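Local coordinates for fatty acid synthase 1, isoform A (PDB 6FN6), which probably carries out the dehydration, enoyl reduction and ketoreduction steps of fatty acid synthesis, as the modifying region of an insect multifunctional synthase, at residues H24-R29 with R141-G146; D133-L138 with R150-S155; R188-P193 with N247-R252. All blocks are in the same frame, centred on the assembly; numbering follows the deposited sequence.

Contact 1: residues H24-R29 with R141-G146; sequences HTIDGR and RGYDYG
Ile26 CD1 touches two tyrosines of the partner strand, 3.7 Å from Tyr143 CD1, at the edge of that ring, and 3.8 Å from Tyr145 CE1. The three side chains run alongside one another and point the same way, on the face of this small antiparallel sheet that also carries His24. With CG anti to the backbone N (chi1 -170°), the His24 imidazole reaches across to Tyr145, its CD2 meeting CE1 of the phenol at 3.6 Å in the plane of that ring; the two rings are inclined at 50°. On the other face Thr25 and Asp144 meet through Thr25 CG2 and Asp144 CB, while Asp144 N donates to Thr25 O (2.9 Å). The carboxylate of Asp144 turns toward the bend at Asp27-Gly28, where OD2 accepts Gly28 N at 3.1 Å from above the carboxylate plane, and Gly142 O accepts Asp27 N at 2.8 Å. His24 ND1 is hydrogen-bonded to Leu31 O, which should limit rotation of the imidazole. Polar bonds therefore hold the bend, while Tyr145 beside the imidazole and Ile26 CD1 over one face near its rim flank the predicted proton acceptor of the dehydratase, close to Asp175, the predicted proton donor.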
# COMPACT_ATOMS: atom_id res chain seq x y z
N HIS A 24 -35.01 -1.77 7.95
CA HIS A 24 -33.66 -1.28 8.20
C HIS A 24 -33.60 0.24 8.05
O HIS A 24 -32.88 0.76 7.19
CB HIS A 24 -32.66 -1.96 7.26
CG HIS A 24 -31.23 -1.69 7.59
ND1 HIS A 24 -30.48 -0.73 6.94
CD2 HIS A 24 -30.40 -2.24 8.51
CE1 HIS A 24 -29.26 -0.71 7.44
NE2 HIS A 24 -29.19 -1.62 8.40
N THR A 25 -34.36 0.94 8.89
CA THR A 25 -34.40 2.40 8.86
C THR A 25 -33.33 2.98 9.77
O THR A 25 -33.22 2.59 10.94
CB THR A 25 -35.79 2.92 9.27
OG1 THR A 25 -36.78 2.42 8.37
CG2 THR A 25 -35.84 4.44 9.27
N ILE A 26 -32.53 3.90 9.24
CA ILE A 26 -31.45 4.51 9.99
C ILE A 26 -31.60 6.02 9.94
O ILE A 26 -31.56 6.62 8.87
CB ILE A 26 -30.06 4.09 9.45
CG1 ILE A 26 -29.94 2.57 9.36
CG2 ILE A 26 -28.95 4.68 10.32
CD1 ILE A 26 -29.95 1.86 10.69
N ASP A 27 -31.75 6.63 11.11
CA ASP A 27 -31.83 8.08 11.22
C ASP A 27 -32.93 8.64 10.31
O ASP A 27 -32.72 9.63 9.61
CB ASP A 27 -30.48 8.71 10.87
CG ASP A 27 -30.36 10.15 11.34
OD1 ASP A 27 -31.28 10.63 12.04
OD2 ASP A 27 -29.35 10.81 11.00
N GLY A 28 -34.10 8.00 10.34
CA GLY A 28 -35.25 8.50 9.61
C GLY A 28 -35.25 8.23 8.12
O GLY A 28 -36.01 8.85 7.37
N ARG A 29 -34.40 7.31 7.68
CA ARG A 29 -34.36 6.95 6.27
C ARG A 29 -34.02 5.47 6.08
O ARG A 29 -33.31 4.87 6.89
CB ARG A 29 -33.34 7.83 5.53
CG ARG A 29 -32.09 8.16 6.34
CD ARG A 29 -31.17 9.16 5.64
NE ARG A 29 -30.07 9.57 6.51
CZ ARG A 29 -28.88 8.98 6.57
NH1 ARG A 29 -28.60 7.93 5.80
NH2 ARG A 29 -27.95 9.44 7.40
N ARG A 141 -29.60 6.16 19.73
CA ARG A 141 -28.39 6.37 18.94
C ARG A 141 -28.68 6.77 17.50
O ARG A 141 -27.81 7.29 16.81
CB ARG A 141 -27.53 5.11 18.96
CG ARG A 141 -27.11 4.67 20.35
CD ARG A 141 -25.92 3.74 20.27
NE ARG A 141 -25.74 2.93 21.47
CZ ARG A 141 -24.69 2.15 21.70
NH1 ARG A 141 -23.71 2.08 20.81
NH2 ARG A 141 -24.61 1.45 22.82
N GLY A 142 -29.91 6.53 17.05
CA GLY A 142 -30.30 6.87 15.69
C GLY A 142 -30.86 5.72 14.88
O GLY A 142 -31.47 5.93 13.83
N TYR A 143 -30.63 4.49 15.34
CA TYR A 143 -31.13 3.31 14.66
C TYR A 143 -32.63 3.15 14.88
O TYR A 143 -33.08 2.99 16.01
CB TYR A 143 -30.41 2.05 15.13
CG TYR A 143 -28.91 2.11 15.06
CD1 TYR A 143 -28.23 1.75 13.91
CD2 TYR A 143 -28.16 2.51 16.16
CE1 TYR A 143 -26.85 1.80 13.84
CE2 TYR A 143 -26.78 2.57 16.11
CZ TYR A 143 -26.13 2.21 14.95
OH TYR A 143 -24.76 2.26 14.90
N ASP A 144 -33.40 3.17 13.79
CA ASP A 144 -34.84 3.01 13.87
C ASP A 144 -35.28 1.68 13.28
O ASP A 144 -36.08 1.63 12.35
CB ASP A 144 -35.53 4.16 13.14
CG ASP A 144 -35.04 5.52 13.60
OD1 ASP A 144 -35.43 5.95 14.70
OD2 ASP A 144 -34.25 6.15 12.87
N TYR A 145 -34.76 0.59 13.84
CA TYR A 145 -35.04 -0.74 13.30
C TYR A 145 -36.50 -1.12 13.50
O TYR A 145 -37.14 -0.72 14.47
CB TYR A 145 -34.14 -1.79 13.96
CG TYR A 145 -32.67 -1.65 13.63
CD1 TYR A 145 -32.22 -1.74 12.32
CD2 TYR A 145 -31.73 -1.45 14.63
CE1 TYR A 145 -30.88 -1.61 12.01
CE2 TYR A 145 -30.38 -1.33 14.33
CZ TYR A 145 -29.96 -1.41 13.03
OH TYR A 145 -28.63 -1.29 12.73
N GLY A 146 -37.03 -1.89 12.55
CA GLY A 146 -38.40 -2.35 12.60
C GLY A 146 -38.55 -3.71 11.95
O GLY A 146 -37.65 -4.19 11.26

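Contact 2: residues D133-L138 with R150-S155; sequences DVYKEL and RGIVRS
Tyr135 reaches from helix 131-141 to Ile152 at the start of strand 152-155, and its hydroxyl makes the closest contacts. OH accepts Ile152 N at 3.0 Å in a nearly straight bond (169°), with the donor in the plane of the ring. The same oxygen is hydrogen-bonded to Gln179 of helix 170-183, so the buried phenol has polar partners from both the strand and a second helix. Ile152 CG1 closes in on OH as well, at 3.4 Å. Packing is looser, though still buried, around Val134, whose CG1 lies 4.0 Å from Ile152 CD1 and whose CG2 lies 4.1 Å from Ser155 CB. Val134 CG1 also sits over one face of the tyrosine ring, near its rim. Against the opposite face lies the partly exposed Arg150, whose CG stands 4.0 Å from the Tyr135 ring centroid in a CH-pi contact. A bend at chi3 folds the Arg150 chain back over the tyrosine, bringing NH1 to 3.5 Å from Tyr135 CB, the guanidinium 30° from the ring plane. Helix and strand run at 95° to each other within the predicted C-terminal hotdog fold of the dehydratase, a fold in which a curved antiparallel sheet wraps a helix.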
# COMPACT_ATOMS: atom_id res chain seq x y z
N ASP A 133 -35.36 -3.54 25.64
CA ASP A 133 -34.25 -2.80 26.23
C ASP A 133 -33.20 -2.48 25.16
O ASP A 133 -32.73 -1.35 25.06
CB ASP A 133 -33.59 -3.59 27.36
CG ASP A 133 -34.54 -3.87 28.50
OD1 ASP A 133 -35.37 -2.98 28.81
OD2 ASP A 133 -34.44 -4.96 29.10
N VAL A 134 -32.84 -3.49 24.38
CA VAL A 134 -31.82 -3.35 23.35
C VAL A 134 -32.19 -2.26 22.36
O VAL A 134 -31.37 -1.40 22.04
CB VAL A 134 -31.59 -4.69 22.63
CG1 VAL A 134 -30.80 -4.50 21.34
CG2 VAL A 134 -30.90 -5.68 23.55
N TYR A 135 -33.41 -2.30 21.85
CA TYR A 135 -33.79 -1.42 20.76
C TYR A 135 -34.22 -0.04 21.26
O TYR A 135 -34.31 0.91 20.48
CB TYR A 135 -34.88 -2.07 19.91
CG TYR A 135 -34.33 -3.20 19.07
CD1 TYR A 135 -33.61 -2.93 17.91
CD2 TYR A 135 -34.48 -4.52 19.46
CE1 TYR A 135 -33.08 -3.95 17.15
CE2 TYR A 135 -33.96 -5.55 18.70
CZ TYR A 135 -33.26 -5.26 17.55
OH TYR A 135 -32.74 -6.28 16.79
N LYS A 136 -34.50 0.08 22.55
CA LYS A 136 -34.65 1.39 23.16
C LYS A 136 -33.28 2.08 23.14
O LYS A 136 -33.17 3.25 22.78
CB LYS A 136 -35.19 1.30 24.58
CG LYS A 136 -35.04 2.59 25.37
CD LYS A 136 -35.84 2.59 26.66
CE LYS A 136 -35.81 3.97 27.28
NZ LYS A 136 -36.39 4.00 28.65
N GLU A 137 -32.26 1.34 23.54
CA GLU A 137 -30.88 1.84 23.54
C GLU A 137 -30.49 2.31 22.14
O GLU A 137 -29.99 3.42 21.96
CB GLU A 137 -29.92 0.75 24.02
CG GLU A 137 -28.44 1.02 23.76
CD GLU A 137 -27.93 2.24 24.50
OE1 GLU A 137 -28.62 2.70 25.43
OE2 GLU A 137 -26.84 2.74 24.14
N LEU A 138 -30.73 1.45 21.15
CA LEU A 138 -30.36 1.74 19.77
C LEU A 138 -31.12 2.95 19.21
O LEU A 138 -30.54 3.76 18.48
CB LEU A 138 -30.61 0.51 18.89
CG LEU A 138 -29.77 -0.73 19.22
CD1 LEU A 138 -30.20 -1.90 18.37
CD2 LEU A 138 -28.29 -0.46 19.03
N ARG A 150 -35.68 -6.31 13.95
CA ARG A 150 -35.67 -6.31 15.40
C ARG A 150 -35.45 -7.74 15.89
O ARG A 150 -36.28 -8.29 16.61
CB ARG A 150 -36.97 -5.73 15.96
CG ARG A 150 -36.99 -4.20 16.00
CD ARG A 150 -38.35 -3.67 16.41
NE ARG A 150 -38.71 -4.03 17.78
CZ ARG A 150 -38.63 -3.21 18.83
NH1 ARG A 150 -38.19 -1.96 18.69
NH2 ARG A 150 -38.99 -3.65 20.03
N GLY A 151 -34.32 -8.32 15.50
CA GLY A 151 -34.08 -9.74 15.71
C GLY A 151 -33.24 -10.11 16.91
O GLY A 151 -33.01 -11.29 17.17
N ILE A 152 -32.75 -9.11 17.64
CA ILE A 152 -32.05 -9.37 18.89
C ILE A 152 -33.07 -9.66 19.99
O ILE A 152 -33.69 -8.75 20.52
CB ILE A 152 -31.14 -8.20 19.29
CG1 ILE A 152 -30.09 -7.95 18.20
CG2 ILE A 152 -30.46 -8.48 20.62
CD1 ILE A 152 -29.24 -6.71 18.41
N VAL A 153 -33.23 -10.94 20.31
CA VAL A 153 -34.14 -11.36 21.37
C VAL A 153 -33.51 -11.07 22.73
O VAL A 153 -34.21 -10.69 23.67
CB VAL A 153 -34.50 -12.85 21.25
CG1 VAL A 153 -35.40 -13.09 20.04
CG2 VAL A 153 -33.26 -13.72 21.17
N ARG A 154 -32.20 -11.25 22.84
CA ARG A 154 -31.52 -11.15 24.12
C ARG A 154 -30.06 -10.73 24.02
O ARG A 154 -29.38 -11.02 23.03
CB ARG A 154 -31.61 -12.51 24.83
CG ARG A 154 -31.12 -12.53 26.27
CD ARG A 154 -31.63 -13.75 27.03
NE ARG A 154 -33.09 -13.78 27.10
CZ ARG A 154 -33.88 -14.56 26.36
NH1 ARG A 154 -33.37 -15.39 25.46
NH2 ARG A 154 -35.20 -14.50 26.52
N SER A 155 -29.59 -10.02 25.04
CA SER A 155 -28.19 -9.63 25.15
C SER A 155 -27.83 -9.36 26.61
O SER A 155 -28.65 -8.85 27.37
CB SER A 155 -27.90 -8.38 24.32
OG SER A 155 -26.63 -7.84 24.65

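Contact 3: residues R188-P193 with N247-R252; sequences RELYLP and NLAQRR
Tyr191 and Leu248 face each other as a non-hydrogen-bonded pair where two antiparallel strands of the dehydratase's predicted C-terminal hotdog fold, 191-201 and 239-248, meet. Next to them Leu192 and Asn247 form the hydrogen-bonded pair: Leu192 N donates a hydrogen bond to Asn247 O at 3.0 Å, almost straight at 177°, and Asn247 N donates one back to Leu192 O, also at 3.0 Å but more bent. Just past the strand ends one further bond joins Ala249 N to Leu190 O at 3.1 Å. Leu190 O is approached by Leu248 CA too, in a CA-H...O contact. Both the N and the O of Leu192 and of Asn247 are therefore satisfied across the contact, whereas Tyr191 O turns elsewhere and accepts the hydroxyl of Tyr143. The Asn247 side chain likewise looks outside, OD1 being hydrogen-bonded to Thr194 OG1. Arg251 is bent at chi2 and chi3, which brings its CD to 3.5 Å from Leu190 CD2 while NE forms a salt bridge with Asp27; Glu189 OE2 stays 4.5 Å from Arg251 NH1, beyond a salt bridge. Apolar groups fill in alongside, Leu192 CD1 meeting Ala249 CB at 3.6 Å. On the face shared by Tyr191 and Leu248, the Leu248 CD1 methyl sits over the middle of the tyrosine ring, 3.5 Å from its centroid and 13° off the normal.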
# COMPACT_ATOMS: atom_id res chain seq x y z
N ARG A 188 -22.40 6.34 22.62
CA ARG A 188 -23.79 6.17 22.22
C ARG A 188 -24.15 7.06 21.04
O ARG A 188 -24.98 7.95 21.15
CB ARG A 188 -24.72 6.49 23.39
CG ARG A 188 -24.38 5.76 24.68
CD ARG A 188 -25.30 6.20 25.81
NE ARG A 188 -26.66 5.70 25.64
CZ ARG A 188 -27.70 6.13 26.35
NH1 ARG A 188 -27.54 7.07 27.28
NH2 ARG A 188 -28.91 5.63 26.13
N GLU A 189 -23.51 6.80 19.90
CA GLU A 189 -23.75 7.57 18.69
C GLU A 189 -24.02 6.64 17.52
O GLU A 189 -23.93 5.42 17.66
CB GLU A 189 -22.55 8.47 18.39
CG GLU A 189 -22.34 9.60 19.39
CD GLU A 189 -23.50 10.57 19.44
OE1 GLU A 189 -23.67 11.24 20.48
OE2 GLU A 189 -24.25 10.67 18.44
N LEU A 190 -24.36 7.21 16.37
CA LEU A 190 -24.71 6.42 15.20
C LEU A 190 -23.45 5.92 14.48
O LEU A 190 -22.64 6.72 14.01
CB LEU A 190 -25.59 7.23 14.25
CG LEU A 190 -26.10 6.49 13.01
CD1 LEU A 190 -26.99 5.32 13.40
CD2 LEU A 190 -26.86 7.44 12.09
N TYR A 191 -23.31 4.60 14.41
CA TYR A 191 -22.21 3.96 13.68
C TYR A 191 -22.74 3.17 12.49
O TYR A 191 -23.76 2.48 12.61
CB TYR A 191 -21.43 3.02 14.59
CG TYR A 191 -20.45 3.67 15.53
CD1 TYR A 191 -19.19 4.07 15.08
CD2 TYR A 191 -20.76 3.88 16.87
CE1 TYR A 191 -18.28 4.66 15.94
CE2 TYR A 191 -19.86 4.47 17.73
CZ TYR A 191 -18.62 4.86 17.26
OH TYR A 191 -17.71 5.45 18.11
N LEU A 192 -22.05 3.27 11.36
CA LEU A 192 -22.38 2.47 10.19
C LEU A 192 -21.16 1.66 9.75
O LEU A 192 -20.04 2.15 9.82
CB LEU A 192 -22.87 3.37 9.04
CG LEU A 192 -24.23 4.04 9.23
CD1 LEU A 192 -24.48 5.04 8.12
CD2 LEU A 192 -25.34 3.00 9.25
N PRO A 193 -21.38 0.41 9.30
CA PRO A 193 -20.25 -0.43 8.89
C PRO A 193 -19.39 0.20 7.81
O PRO A 193 -19.92 0.79 6.87
CB PRO A 193 -20.92 -1.69 8.36
CG PRO A 193 -22.24 -1.74 9.04
CD PRO A 193 -22.66 -0.31 9.20
N ASN A 247 -17.64 3.31 11.18
CA ASN A 247 -17.34 4.73 11.29
C ASN A 247 -18.57 5.53 11.69
O ASN A 247 -19.70 5.18 11.33
CB ASN A 247 -16.79 5.27 9.97
CG ASN A 247 -15.30 5.04 9.83
OD1 ASN A 247 -14.85 3.92 9.63
ND2 ASN A 247 -14.53 6.12 9.95
N LEU A 248 -18.33 6.59 12.44
CA LEU A 248 -19.39 7.48 12.88
C LEU A 248 -20.02 8.17 11.68
O LEU A 248 -19.31 8.69 10.82
CB LEU A 248 -18.84 8.50 13.87
CG LEU A 248 -19.70 8.89 15.07
CD1 LEU A 248 -20.10 7.67 15.87
CD2 LEU A 248 -18.93 9.85 15.95
N ALA A 249 -21.34 8.16 11.61
CA ALA A 249 -22.06 8.73 10.47
C ALA A 249 -22.66 10.09 10.77
O ALA A 249 -22.86 10.45 11.93
CB ALA A 249 -23.14 7.77 10.01
N GLN A 250 -22.91 10.86 9.72
CA GLN A 250 -23.55 12.17 9.82
C GLN A 250 -25.02 12.04 10.18
O GLN A 250 -25.74 11.22 9.61
CB GLN A 250 -23.42 12.95 8.51
CG GLN A 250 -21.99 13.16 8.04
CD GLN A 250 -21.93 13.85 6.68
OE1 GLN A 250 -22.96 14.20 6.11
NE2 GLN A 250 -20.72 14.05 6.17
N ARG A 251 -25.48 12.85 11.13
CA ARG A 251 -26.88 12.88 11.49
C ARG A 251 -27.57 14.01 10.74
O ARG A 251 -27.08 15.13 10.70
CB ARG A 251 -27.06 13.07 13.00
CG ARG A 251 -26.47 11.95 13.84
CD ARG A 251 -27.19 10.62 13.62
NE ARG A 251 -28.60 10.68 14.01
CZ ARG A 251 -29.04 10.47 15.25
NH1 ARG A 251 -28.19 10.19 16.23
NH2 ARG A 251 -30.34 10.54 15.51
N ARG A 252 -28.72 13.70 10.13
CA ARG A 252 -29.45 14.68 9.34
C ARG A 252 -29.76 15.89 10.21
O ARG A 252 -30.00 15.74 11.41
CB ARG A 252 -30.75 14.10 8.77
CG ARG A 252 -30.57 12.81 7.98
CD ARG A 252 -31.92 12.17 7.68
NE ARG A 252 -32.70 12.97 6.73
CZ ARG A 252 -33.99 12.79 6.49
NH1 ARG A 252 -34.67 11.83 7.12
NH2 ARG A 252 -34.61 13.56 5.61

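All three contacts lie within the dehydratase part of the chain. Contact 1 joins its predicted N-terminal hotdog half to the C-terminal half, which holds contacts 2 and 3. The segments of contacts 1 and 2 alternate in sequence; contact 3 follows. Strands 24-26 and 143-145 pair in a small antiparallel sheet, whereas contacts 2 and 3 both reach the larger group of antiparallel strands (152-155; 191-201 and 239-248). The centres of contacts 1 and 2 lie about 13 Å apart. Those of contacts 2 and 3 lie about 18 Å apart, bridged by the Glu137-Arg188 salt bridge. Asp27 OD2 accepts Arg252 N, so contact 1, with the predicted catalytic histidine, touches both other contacts.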